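Local atomic coordinates of fimbrin (Schizosaccharomyces pombe, PDB entry 1RT8), a protein that binds actin filaments and cross-links them through two actin-binding regions, taking part in cell polarity, cytokinesis, mating and spore formation. Residues Lys164-Trp169 with Ala253-Leu258; Asn171-Ala176 with Thr197-Gln202; Asp312-Leu317 with Val328-Val333; Lys332-Pro337 with Val349-Tyr354. All coordinates share one frame; numbering follows the deposited sequence.

Overall arrangement
The four contacts fall into two pairs, one in each actin-binding region. Contacts 1 and 2 belong to the second calponin-homology domain, where both use helix 162-176; their centres lie about 12 Å apart, with contact 2 nested inside the chain that contact 1 closes. They join through Leu-258, whose CD2 is 3.6 Å from CD2 of Leu-199. Contacts 3 and 4, in the third calponin-homology domain, have centres about 5 Å apart and share Lys-332 and Val-333; O of Asp-312 and ND2 of Asn-351, 3.0 Å apart, probably form a hydrogen bond between them. The pairs are in series, contacts 1 and 3 about 34 Å apart between centres. The sulfate beside Asn-353 lies at contact 4.

Contact 1 (Lys164-Trp169 with Ala253-Leu258); sequences KILLRW and AFVAHL
Leu-166 and Trp-169 pack against Val-255, Ala-256 and Leu-258 in a buried, wholly apolar helix-helix contact within the second calponin-homology domain. The axes of the two short segments pass 10.4 Å apart at 70°, so a small patch of each helix takes part. Leu-166 lays CD1 on the backbone of the other helix, 3.7 Å from CA of Ala-256, an approach made possible by the small methyl side chain there; its CB also meets CG1 of Val-255.

That same valine methyl lies 4.1 Å from CZ3 of Trp-169, the two side chains sliding past each other in opposite directions. With CG anti to the backbone N (chi1 176°), the indole extends across the interface and brings CH2 to 4.2 Å from CG of Leu-258, which stands at the ring edge. A long, flat tryptophan suits this wider part of the crossing, and its polar NE1 is satisfied by a hydrogen bond to the carbonyl of Pro-263. Phe-259 of helix 248-261 and His-173 of helix 162-176 each pack edge-to-face with the indole, while helix 194-203 adds Leu-199, Leu-200 and Leu-203 around Leu-258 and Tyr-196 against Val-255.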
# COMPACT_ATOMS: atom_id res chain seq x y z
N LYS A 164 -7.88 -12.27 -3.59
CA LYS A 164 -8.39 -12.57 -4.92
C LYS A 164 -7.41 -13.29 -5.84
O LYS A 164 -7.76 -13.67 -6.96
CB LYS A 164 -8.92 -11.30 -5.58
CG LYS A 164 -10.19 -10.81 -4.88
CD LYS A 164 -10.70 -9.50 -5.44
CE LYS A 164 -11.88 -9.00 -4.62
NZ LYS A 164 -12.41 -7.71 -5.12
N ILE A 165 -6.19 -13.49 -5.36
CA ILE A 165 -5.20 -14.22 -6.14
C ILE A 165 -5.12 -15.63 -5.56
O ILE A 165 -4.98 -16.61 -6.29
CB ILE A 165 -3.81 -13.55 -6.05
CG1 ILE A 165 -3.81 -12.23 -6.82
CG2 ILE A 165 -2.74 -14.49 -6.61
CD1 ILE A 165 -2.51 -11.46 -6.72
N LEU A 166 -5.22 -15.72 -4.24
CA LEU A 166 -5.14 -17.00 -3.56
C LEU A 166 -6.40 -17.87 -3.72
O LEU A 166 -6.29 -19.09 -3.84
CB LEU A 166 -4.81 -16.77 -2.09
CG LEU A 166 -3.40 -16.22 -1.83
CD1 LEU A 166 -3.22 -15.85 -0.35
CD2 LEU A 166 -2.37 -17.26 -2.25
N LEU A 167 -7.57 -17.25 -3.73
CA LEU A 167 -8.82 -18.00 -3.88
C LEU A 167 -8.87 -18.74 -5.21
O LEU A 167 -9.24 -19.91 -5.25
CB LEU A 167 -10.03 -17.06 -3.76
CG LEU A 167 -10.32 -16.59 -2.34
CD1 LEU A 167 -11.48 -15.61 -2.35
CD2 LEU A 167 -10.63 -17.80 -1.45
N ARG A 168 -8.50 -18.06 -6.28
CA ARG A 168 -8.49 -18.68 -7.60
C ARG A 168 -7.50 -19.86 -7.58
O ARG A 168 -7.76 -20.92 -8.13
CB ARG A 168 -8.06 -17.67 -8.67
CG ARG A 168 -8.94 -16.43 -8.78
CD ARG A 168 -8.61 -15.62 -10.06
NE ARG A 168 -9.44 -14.42 -10.19
CZ ARG A 168 -9.29 -13.50 -11.14
NH1 ARG A 168 -8.35 -13.62 -12.06
NH2 ARG A 168 -10.10 -12.44 -11.17
N TRP A 169 -6.36 -19.64 -6.93
CA TRP A 169 -5.32 -20.65 -6.82
C TRP A 169 -5.82 -21.87 -6.04
O TRP A 169 -5.78 -23.00 -6.52
CB TRP A 169 -4.11 -20.06 -6.10
CG TRP A 169 -3.00 -21.04 -5.83
CD1 TRP A 169 -2.10 -21.54 -6.73
CD2 TRP A 169 -2.67 -21.62 -4.56
NE1 TRP A 169 -1.22 -22.38 -6.10
CE2 TRP A 169 -1.55 -22.45 -4.77
CE3 TRP A 169 -3.21 -21.52 -3.27
CZ2 TRP A 169 -0.95 -23.18 -3.73
CZ3 TRP A 169 -2.62 -22.24 -2.24
CH2 TRP A 169 -1.50 -23.06 -2.48
N ALA A 253 -3.11 -15.73 5.99
CA ALA A 253 -1.65 -15.75 6.08
C ALA A 253 -1.13 -17.16 5.83
O ALA A 253 -0.15 -17.36 5.09
CB ALA A 253 -1.21 -15.23 7.44
N PHE A 254 -1.77 -18.14 6.46
CA PHE A 254 -1.42 -19.55 6.30
C PHE A 254 -1.41 -19.89 4.81
O PHE A 254 -0.41 -20.37 4.28
CB PHE A 254 -2.44 -20.41 7.04
CG PHE A 254 -2.29 -21.89 6.80
CD1 PHE A 254 -1.27 -22.61 7.41
CD2 PHE A 254 -3.18 -22.57 5.97
CE1 PHE A 254 -1.14 -23.99 7.22
CE2 PHE A 254 -3.07 -23.95 5.77
CZ PHE A 254 -2.05 -24.66 6.40
N VAL A 255 -2.53 -19.64 4.14
CA VAL A 255 -2.65 -19.92 2.71
C VAL A 255 -1.62 -19.17 1.87
O VAL A 255 -1.10 -19.70 0.88
CB VAL A 255 -4.06 -19.57 2.17
CG1 VAL A 255 -4.11 -19.77 0.66
CG2 VAL A 255 -5.11 -20.42 2.86
N ALA A 256 -1.32 -17.94 2.25
CA ALA A 256 -0.35 -17.14 1.51
C ALA A 256 1.03 -17.80 1.51
O ALA A 256 1.66 -17.96 0.46
CB ALA A 256 -0.26 -15.73 2.10
N HIS A 257 1.49 -18.19 2.69
CA HIS A 257 2.79 -18.82 2.82
C HIS A 257 2.87 -20.14 2.06
O HIS A 257 3.89 -20.47 1.44
CB HIS A 257 3.12 -19.04 4.30
CG HIS A 257 4.47 -19.65 4.53
ND1 HIS A 257 4.66 -21.01 4.59
CD2 HIS A 257 5.69 -19.09 4.66
CE1 HIS A 257 5.95 -21.26 4.76
NE2 HIS A 257 6.60 -20.11 4.80
N LEU A 258 1.79 -20.91 2.11
CA LEU A 258 1.72 -22.19 1.43
C LEU A 258 1.86 -21.96 -0.06
O LEU A 258 2.47 -22.75 -0.78
CB LEU A 258 0.39 -22.87 1.73
CG LEU A 258 0.17 -24.27 1.16
CD1 LEU A 258 1.23 -25.22 1.70
CD2 LEU A 258 -1.23 -24.75 1.53

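Contact 2 (Asn171-Ala176 with Thr197-Gln202); sequences NYHLKA and TVLLNQ
His-173 and Leu-174 meet segment 197-202 of helix 194-203 where the axes of the two short segments approach to 9.1 Å and cross at 80°, nearly perpendicular. The backbones come nearest at Leu-174 and Leu-199, whose CA atoms are 6.2 Å apart. At such a steep angle the contact is confined to about one turn of each helix.

Leu-174 starts out away from the partner helix, but its branch returns: CD2 sits 3.8 Å from CG1 of Val-198, the two side chains crossing at about a right angle. The compact, branched valine presents a methyl close to its own backbone, which suits a close crossing. Next to it, Leu-199 sends CD1 to 3.9 Å from CB of His-173, and the same methyl also lies near CG and CD2 of the imidazole, approaching obliquely.

Gln-202 spans the other part of the interface. Its CG is anti to the backbone N, and a bend at chi2 (54°) then turns the amide along the end of helix 162-176. CG rests 3.6 Å from the carbonyl O of His-173, and NE2 comes to 4.1 Å from CB of Ala-176. The amide plane is inclined by 23° to the imidazole.

Van der Waals packing thus holds these two segments together, with no polar bond between them. The chemistry is graded: leucine and valine fill the buried part, while glutamine, apolar along its chain and polar at its end, suits the partly exposed margin. The buried imidazole has its own polar partner, since NE2 is hydrogen-bonded to the Pro-263 carbonyl.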
# COMPACT_ATOMS: atom_id res chain seq x y z
N ASN A 171 -8.79 -22.81 -5.37
CA ASN A 171 -9.81 -23.52 -6.14
C ASN A 171 -9.27 -24.25 -7.36
O ASN A 171 -9.79 -25.30 -7.73
CB ASN A 171 -10.92 -22.56 -6.55
CG ASN A 171 -11.80 -22.17 -5.39
OD1 ASN A 171 -12.28 -23.03 -4.65
ND2 ASN A 171 -12.03 -20.87 -5.23
N TYR A 172 -8.25 -23.69 -7.99
CA TYR A 172 -7.66 -24.34 -9.15
C TYR A 172 -7.24 -25.76 -8.75
O TYR A 172 -7.42 -26.70 -9.51
CB TYR A 172 -6.43 -23.56 -9.62
CG TYR A 172 -5.55 -24.33 -10.58
CD1 TYR A 172 -5.90 -24.48 -11.93
CD2 TYR A 172 -4.36 -24.92 -10.15
CE1 TYR A 172 -5.09 -25.19 -12.81
CE2 TYR A 172 -3.54 -25.63 -11.02
CZ TYR A 172 -3.91 -25.76 -12.35
OH TYR A 172 -3.09 -26.46 -13.21
N HIS A 173 -6.70 -25.90 -7.54
CA HIS A 173 -6.27 -27.20 -7.05
C HIS A 173 -7.42 -28.10 -6.60
O HIS A 173 -7.44 -29.29 -6.91
CB HIS A 173 -5.27 -27.02 -5.91
CG HIS A 173 -3.93 -26.54 -6.37
ND1 HIS A 173 -3.11 -27.28 -7.19
CD2 HIS A 173 -3.29 -25.36 -6.16
CE1 HIS A 173 -2.02 -26.59 -7.46
NE2 HIS A 173 -2.10 -25.42 -6.84
N LEU A 174 -8.38 -27.55 -5.85
CA LEU A 174 -9.51 -28.36 -5.40
C LEU A 174 -10.22 -28.92 -6.62
O LEU A 174 -10.69 -30.06 -6.61
CB LEU A 174 -10.49 -27.52 -4.59
CG LEU A 174 -9.96 -27.01 -3.25
CD1 LEU A 174 -11.07 -26.23 -2.54
CD2 LEU A 174 -9.48 -28.18 -2.39
N LYS A 175 -10.28 -28.13 -7.69
CA LYS A 175 -10.93 -28.58 -8.90
C LYS A 175 -10.13 -29.71 -9.53
O LYS A 175 -10.69 -30.68 -10.04
CB LYS A 175 -11.09 -27.44 -9.90
CG LYS A 175 -11.81 -27.87 -11.17
CD LYS A 175 -11.95 -26.74 -12.17
CE LYS A 175 -12.62 -27.22 -13.45
NZ LYS A 175 -12.82 -26.11 -14.42
N ALA A 176 -8.80 -29.59 -9.48
CA ALA A 176 -7.93 -30.60 -10.04
C ALA A 176 -8.02 -31.88 -9.22
O ALA A 176 -7.89 -32.98 -9.75
CB ALA A 176 -6.49 -30.12 -10.06
N THR A 197 -6.97 -30.15 3.82
CA THR A 197 -6.48 -31.52 3.65
C THR A 197 -6.39 -31.91 2.17
O THR A 197 -5.40 -32.49 1.74
CB THR A 197 -7.38 -32.53 4.39
OG1 THR A 197 -7.30 -32.30 5.80
CG2 THR A 197 -6.93 -33.96 4.09
N VAL A 198 -7.44 -31.62 1.41
CA VAL A 198 -7.44 -31.95 -0.01
C VAL A 198 -6.37 -31.13 -0.73
O VAL A 198 -5.64 -31.64 -1.58
CB VAL A 198 -8.83 -31.69 -0.65
CG1 VAL A 198 -8.78 -31.94 -2.14
CG2 VAL A 198 -9.87 -32.60 -0.01
N LEU A 199 -6.27 -29.85 -0.37
CA LEU A 199 -5.26 -28.96 -0.97
C LEU A 199 -3.86 -29.52 -0.73
O LEU A 199 -3.08 -29.68 -1.67
CB LEU A 199 -5.37 -27.55 -0.38
CG LEU A 199 -4.23 -26.57 -0.75
CD1 LEU A 199 -4.17 -26.40 -2.26
CD2 LEU A 199 -4.45 -25.23 -0.06
N LEU A 200 -3.53 -29.80 0.52
CA LEU A 200 -2.22 -30.34 0.86
C LEU A 200 -1.93 -31.67 0.15
O LEU A 200 -0.81 -31.94 -0.27
CB LEU A 200 -2.09 -30.50 2.37
CG LEU A 200 -2.11 -29.20 3.18
CD1 LEU A 200 -1.79 -29.51 4.64
CD2 LEU A 200 -1.09 -28.23 2.61
N ASN A 201 -2.96 -32.51 0.04
CA ASN A 201 -2.80 -33.80 -0.62
C ASN A 201 -2.63 -33.61 -2.12
O ASN A 201 -1.97 -34.40 -2.80
CB ASN A 201 -4.02 -34.69 -0.34
CG ASN A 201 -4.04 -35.94 -1.20
OD1 ASN A 201 -4.71 -35.99 -2.23
ND2 ASN A 201 -3.28 -36.95 -0.79
N GLN A 202 -3.22 -32.54 -2.64
CA GLN A 202 -3.13 -32.25 -4.06
C GLN A 202 -1.75 -31.67 -4.35
O GLN A 202 -1.14 -31.99 -5.37
CB GLN A 202 -4.23 -31.26 -4.46
CG GLN A 202 -4.37 -30.99 -5.94
CD GLN A 202 -4.54 -32.26 -6.77
OE1 GLN A 202 -5.33 -33.14 -6.43
NE2 GLN A 202 -3.81 -32.34 -7.87

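Contact 3 (Asp312-Leu317 with Val328-Val333); sequences DGLILL and VNWKKV
Trp-330 turns the edge of its indole to a backbone carbonyl, the O of Leu-314 lying near the ring plane, while CG1 of Val-328 from its own loop sits 3.6 Å above the centre of the indole and backs one face. The ring thus reaches from an irregular loop to the first turn of helix 314-323, where CH2 also lies 3.6 Å from CB of Leu-317, which approaches obliquely. A broad, rigid ring suits this place because it can bridge the gap to the helix while its NE1 bonds to Asp-321.

Val-333 completes the loop's apolar surface. Having two methyls, it serves two leucines: CG1 meets CD2 of Leu-314 at 3.6 Å, and CG2 meets CD1 of Leu-317 tip to tip at 3.7 Å. Val-328 turns CG2 to the carbonyl O of Leu-317, 3.5 Å away.

The helix start is shaped by an Asx turn, in which OD1 of Asp-312 accepts from the backbone N of Leu-314 at 2.8 Å, nearly straight (164°). Gly-313, at the N-cap position, has a positive phi of 70°, a conformation easy for glycine.

Helix 345-361 flanks the contact, with Asn-351 touching Leu-314 and Val-333, and Tyr-354 and Leu-358 touching Val-328. Elsewhere on helix 314-323, Leu-316 packs against helix 379-397.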
# COMPACT_ATOMS: atom_id res chain seq x y z
N ASP A 312 -16.93 3.47 -15.89
CA ASP A 312 -18.34 3.76 -15.67
C ASP A 312 -18.55 5.07 -14.91
O ASP A 312 -19.67 5.38 -14.52
CB ASP A 312 -19.04 2.60 -14.95
CG ASP A 312 -18.59 2.43 -13.51
OD1 ASP A 312 -18.11 3.42 -12.91
OD2 ASP A 312 -18.72 1.32 -12.98
N GLY A 313 -17.46 5.80 -14.70
CA GLY A 313 -17.52 7.10 -14.04
C GLY A 313 -17.82 7.19 -12.56
O GLY A 313 -17.75 8.28 -11.99
N LEU A 314 -18.15 6.07 -11.93
CA LEU A 314 -18.50 6.08 -10.52
C LEU A 314 -17.35 6.45 -9.59
O LEU A 314 -17.54 7.19 -8.62
CB LEU A 314 -19.08 4.71 -10.13
CG LEU A 314 -20.42 4.41 -10.81
CD1 LEU A 314 -20.95 3.06 -10.31
CD2 LEU A 314 -21.41 5.51 -10.47
N ILE A 315 -16.17 5.92 -9.87
CA ILE A 315 -14.98 6.21 -9.07
C ILE A 315 -14.66 7.70 -9.13
O ILE A 315 -14.42 8.33 -8.10
CB ILE A 315 -13.76 5.41 -9.58
CG1 ILE A 315 -13.99 3.92 -9.35
CG2 ILE A 315 -12.48 5.90 -8.90
CD1 ILE A 315 -14.18 3.52 -7.91
N LEU A 316 -14.66 8.26 -10.34
CA LEU A 316 -14.36 9.68 -10.51
C LEU A 316 -15.38 10.56 -9.77
O LEU A 316 -15.01 11.53 -9.09
CB LEU A 316 -14.34 10.05 -12.00
CG LEU A 316 -13.12 9.52 -12.78
CD1 LEU A 316 -13.31 9.70 -14.27
CD2 LEU A 316 -11.88 10.26 -12.32
N LEU A 317 -16.66 10.21 -9.89
CA LEU A 317 -17.71 10.97 -9.24
C LEU A 317 -17.54 10.93 -7.72
O LEU A 317 -17.76 11.94 -7.04
CB LEU A 317 -19.08 10.46 -9.67
CG LEU A 317 -19.38 10.77 -11.14
CD1 LEU A 317 -20.69 10.12 -11.57
CD2 LEU A 317 -19.43 12.28 -11.34
N VAL A 328 -21.66 16.32 -6.18
CA VAL A 328 -22.42 15.43 -7.05
C VAL A 328 -23.87 15.18 -6.66
O VAL A 328 -24.19 14.86 -5.52
CB VAL A 328 -21.70 14.07 -7.15
CG1 VAL A 328 -22.43 13.16 -8.12
CG2 VAL A 328 -20.26 14.28 -7.60
N ASN A 329 -24.76 15.32 -7.64
CA ASN A 329 -26.17 15.04 -7.43
C ASN A 329 -26.33 13.59 -7.84
O ASN A 329 -26.52 13.28 -9.02
CB ASN A 329 -27.04 15.91 -8.34
CG ASN A 329 -28.53 15.60 -8.20
OD1 ASN A 329 -29.37 16.27 -8.79
ND2 ASN A 329 -28.85 14.58 -7.41
N TRP A 330 -26.23 12.69 -6.88
CA TRP A 330 -26.34 11.27 -7.18
C TRP A 330 -27.66 10.78 -7.75
O TRP A 330 -27.77 9.64 -8.18
CB TRP A 330 -25.95 10.46 -5.95
CG TRP A 330 -24.51 10.67 -5.60
CD1 TRP A 330 -24.00 11.60 -4.74
CD2 TRP A 330 -23.39 9.97 -6.14
NE1 TRP A 330 -22.63 11.53 -4.72
CE2 TRP A 330 -22.23 10.54 -5.58
CE3 TRP A 330 -23.25 8.93 -7.07
CZ2 TRP A 330 -20.94 10.08 -5.90
CZ3 TRP A 330 -21.98 8.48 -7.39
CH2 TRP A 330 -20.84 9.06 -6.80
N LYS A 331 -28.67 11.65 -7.78
CA LYS A 331 -29.96 11.26 -8.33
C LYS A 331 -29.85 11.29 -9.85
O LYS A 331 -30.71 10.76 -10.56
CB LYS A 331 -31.06 12.23 -7.88
CG LYS A 331 -31.37 12.16 -6.38
CD LYS A 331 -32.47 13.15 -5.98
CE LYS A 331 -32.70 13.13 -4.47
NZ LYS A 331 -33.76 14.09 -4.04
N LYS A 332 -28.78 11.90 -10.34
CA LYS A 332 -28.54 12.00 -11.77
C LYS A 332 -27.49 10.99 -12.24
O LYS A 332 -27.15 10.94 -13.43
CB LYS A 332 -28.07 13.42 -12.13
CG LYS A 332 -29.08 14.51 -11.82
CD LYS A 332 -28.51 15.89 -12.11
CE LYS A 332 -29.47 17.00 -11.69
NZ LYS A 332 -28.84 18.35 -11.75
N VAL A 333 -26.99 10.18 -11.32
CA VAL A 333 -25.96 9.18 -11.61
C VAL A 333 -26.50 7.76 -11.78
O VAL A 333 -27.37 7.32 -11.03
CB VAL A 333 -24.90 9.18 -10.48
CG1 VAL A 333 -23.88 8.07 -10.72
CG2 VAL A 333 -24.21 10.53 -10.41

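Contact 4 (Lys332-Pro337 with Val349-Tyr354); sequences KVNKAP and VENCNY. With SO4 (sulfate ion), chain D.
Asn-351 projects from helix 345-361 to meet the backbone of Asn-334 with its amide. Its CB carries CG beside the backbone N (chi1 -79°), and from CG the two polar atoms part. OD1 accepts from the backbone N of Asn-334 at 2.9 Å, in the carbonyl plane and on a lone pair; a water bonded to the carbonyl of Lys-332 also donates to it, and CG1 of Val-333 lies 3.6 Å from it, the two side chains crossing at about a right angle. ND2 gives a 2.8 Å bond to the carbonyl O of Asn-334, and a second to that of Asp-312. A primary amide carries acceptor and donor side by side, so asparagine matches this N-H and C=O.

ND2 of Asn-334 donates to OE1 of Glu-350 at 3.0 Å, on the anti side of the carboxylate, and also to the Lys-347 carbonyl. A second water joins OD1 of Asn-334 to the same OE1.

Next along the helix, CG2 of Val-333 reaches the Tyr-354 ring edge, 4.0 Å from CE2, while the tyrosine OH bonds to N of Asn-329. Asn-353 ND2 donates to sulfate O3 at 3.2 Å; the ion, probably from the crystallisation liquor, also bonds Ala-372 N. One amide paired with both backbone polar atoms of a loop residue thus fastens the connection between helices 314-323 and 345-361 of the third calponin-homology domain.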
# COMPACT_ATOMS: atom_id res chain seq x y z
N LYS A 332 -28.78 11.90 -10.34
CA LYS A 332 -28.54 12.00 -11.77
C LYS A 332 -27.49 10.99 -12.24
O LYS A 332 -27.15 10.94 -13.43
CB LYS A 332 -28.07 13.42 -12.13
CG LYS A 332 -29.08 14.51 -11.82
CD LYS A 332 -28.51 15.89 -12.11
CE LYS A 332 -29.47 17.00 -11.69
NZ LYS A 332 -28.84 18.35 -11.75
N VAL A 333 -26.99 10.18 -11.32
CA VAL A 333 -25.96 9.18 -11.61
C VAL A 333 -26.50 7.76 -11.78
O VAL A 333 -27.37 7.32 -11.03
CB VAL A 333 -24.90 9.18 -10.48
CG1 VAL A 333 -23.88 8.07 -10.72
CG2 VAL A 333 -24.21 10.53 -10.41
N ASN A 334 -25.95 7.03 -12.76
CA ASN A 334 -26.36 5.65 -13.00
C ASN A 334 -25.50 4.73 -12.13
O ASN A 334 -24.27 4.83 -12.13
CB ASN A 334 -26.16 5.27 -14.48
CG ASN A 334 -27.04 6.09 -15.41
OD1 ASN A 334 -28.27 6.02 -15.33
ND2 ASN A 334 -26.43 6.86 -16.29
N LYS A 335 -26.16 3.85 -11.38
CA LYS A 335 -25.48 2.93 -10.47
C LYS A 335 -24.97 1.66 -11.15
O LYS A 335 -25.50 1.23 -12.17
CB LYS A 335 -26.43 2.53 -9.34
CG LYS A 335 -26.89 3.68 -8.45
CD LYS A 335 -27.76 3.14 -7.32
CE LYS A 335 -28.31 4.24 -6.44
NZ LYS A 335 -29.19 3.67 -5.37
N ALA A 336 -23.94 1.05 -10.56
CA ALA A 336 -23.39 -0.19 -11.10
C ALA A 336 -24.47 -1.26 -10.98
O ALA A 336 -25.14 -1.35 -9.95
CB ALA A 336 -22.16 -0.60 -10.30
N PRO A 337 -24.66 -2.07 -12.03
CA PRO A 337 -25.67 -3.14 -12.05
C PRO A 337 -25.47 -4.16 -10.94
O PRO A 337 -24.40 -4.75 -10.82
CB PRO A 337 -25.49 -3.75 -13.43
CG PRO A 337 -25.07 -2.58 -14.26
CD PRO A 337 -24.04 -1.93 -13.36
N VAL A 349 -21.38 6.52 -20.21
CA VAL A 349 -21.05 7.76 -20.90
C VAL A 349 -21.73 8.94 -20.24
O VAL A 349 -21.14 10.02 -20.14
CB VAL A 349 -21.45 7.70 -22.40
CG1 VAL A 349 -21.40 9.11 -23.02
CG2 VAL A 349 -20.50 6.78 -23.15
N GLU A 350 -22.96 8.75 -19.77
CA GLU A 350 -23.66 9.83 -19.09
C GLU A 350 -22.89 10.14 -17.81
O GLU A 350 -22.62 11.30 -17.50
CB GLU A 350 -25.10 9.42 -18.77
CG GLU A 350 -25.96 9.27 -20.02
CD GLU A 350 -27.38 8.82 -19.74
OE1 GLU A 350 -27.64 8.35 -18.61
OE2 GLU A 350 -28.22 8.92 -20.66
N ASN A 351 -22.52 9.09 -17.07
CA ASN A 351 -21.76 9.27 -15.84
C ASN A 351 -20.44 9.98 -16.10
O ASN A 351 -20.06 10.87 -15.36
CB ASN A 351 -21.48 7.91 -15.17
CG ASN A 351 -22.68 7.37 -14.41
OD1 ASN A 351 -23.71 8.04 -14.30
ND2 ASN A 351 -22.53 6.16 -13.86
N CYS A 352 -19.76 9.59 -17.17
CA CYS A 352 -18.48 10.22 -17.49
C CYS A 352 -18.64 11.64 -18.03
O CYS A 352 -17.80 12.49 -17.76
CB CYS A 352 -17.69 9.34 -18.46
SG CYS A 352 -17.09 7.80 -17.69
N ASN A 353 -19.71 11.90 -18.78
CA ASN A 353 -19.93 13.25 -19.30
C ASN A 353 -20.14 14.19 -18.12
O ASN A 353 -19.69 15.34 -18.12
CB ASN A 353 -21.18 13.31 -20.20
CG ASN A 353 -20.95 12.67 -21.57
OD1 ASN A 353 -19.82 12.50 -22.00
ND2 ASN A 353 -22.03 12.33 -22.24
N TYR A 354 -20.83 13.69 -17.10
CA TYR A 354 -21.10 14.46 -15.89
C TYR A 354 -19.79 14.72 -15.14
O TYR A 354 -19.52 15.83 -14.69
CB TYR A 354 -22.10 13.69 -15.03
CG TYR A 354 -22.60 14.40 -13.78
CD1 TYR A 354 -22.70 15.79 -13.73
CD2 TYR A 354 -22.98 13.67 -12.66
CE1 TYR A 354 -23.19 16.44 -12.57
CE2 TYR A 354 -23.46 14.30 -11.51
CZ TYR A 354 -23.56 15.68 -11.48
OH TYR A 354 -24.01 16.30 -10.32
S SO4 D . -19.77 12.71 -25.37
O1 SO4 D . -18.76 11.78 -24.49
O2 SO4 D . -19.26 12.63 -26.73
O3 SO4 D . -21.00 12.27 -25.26
O4 SO4 D . -19.52 14.03 -24.85
O HOH W 1 -25.16 10.16 -14.90
O HOH W 2 -29.79 6.46 -17.83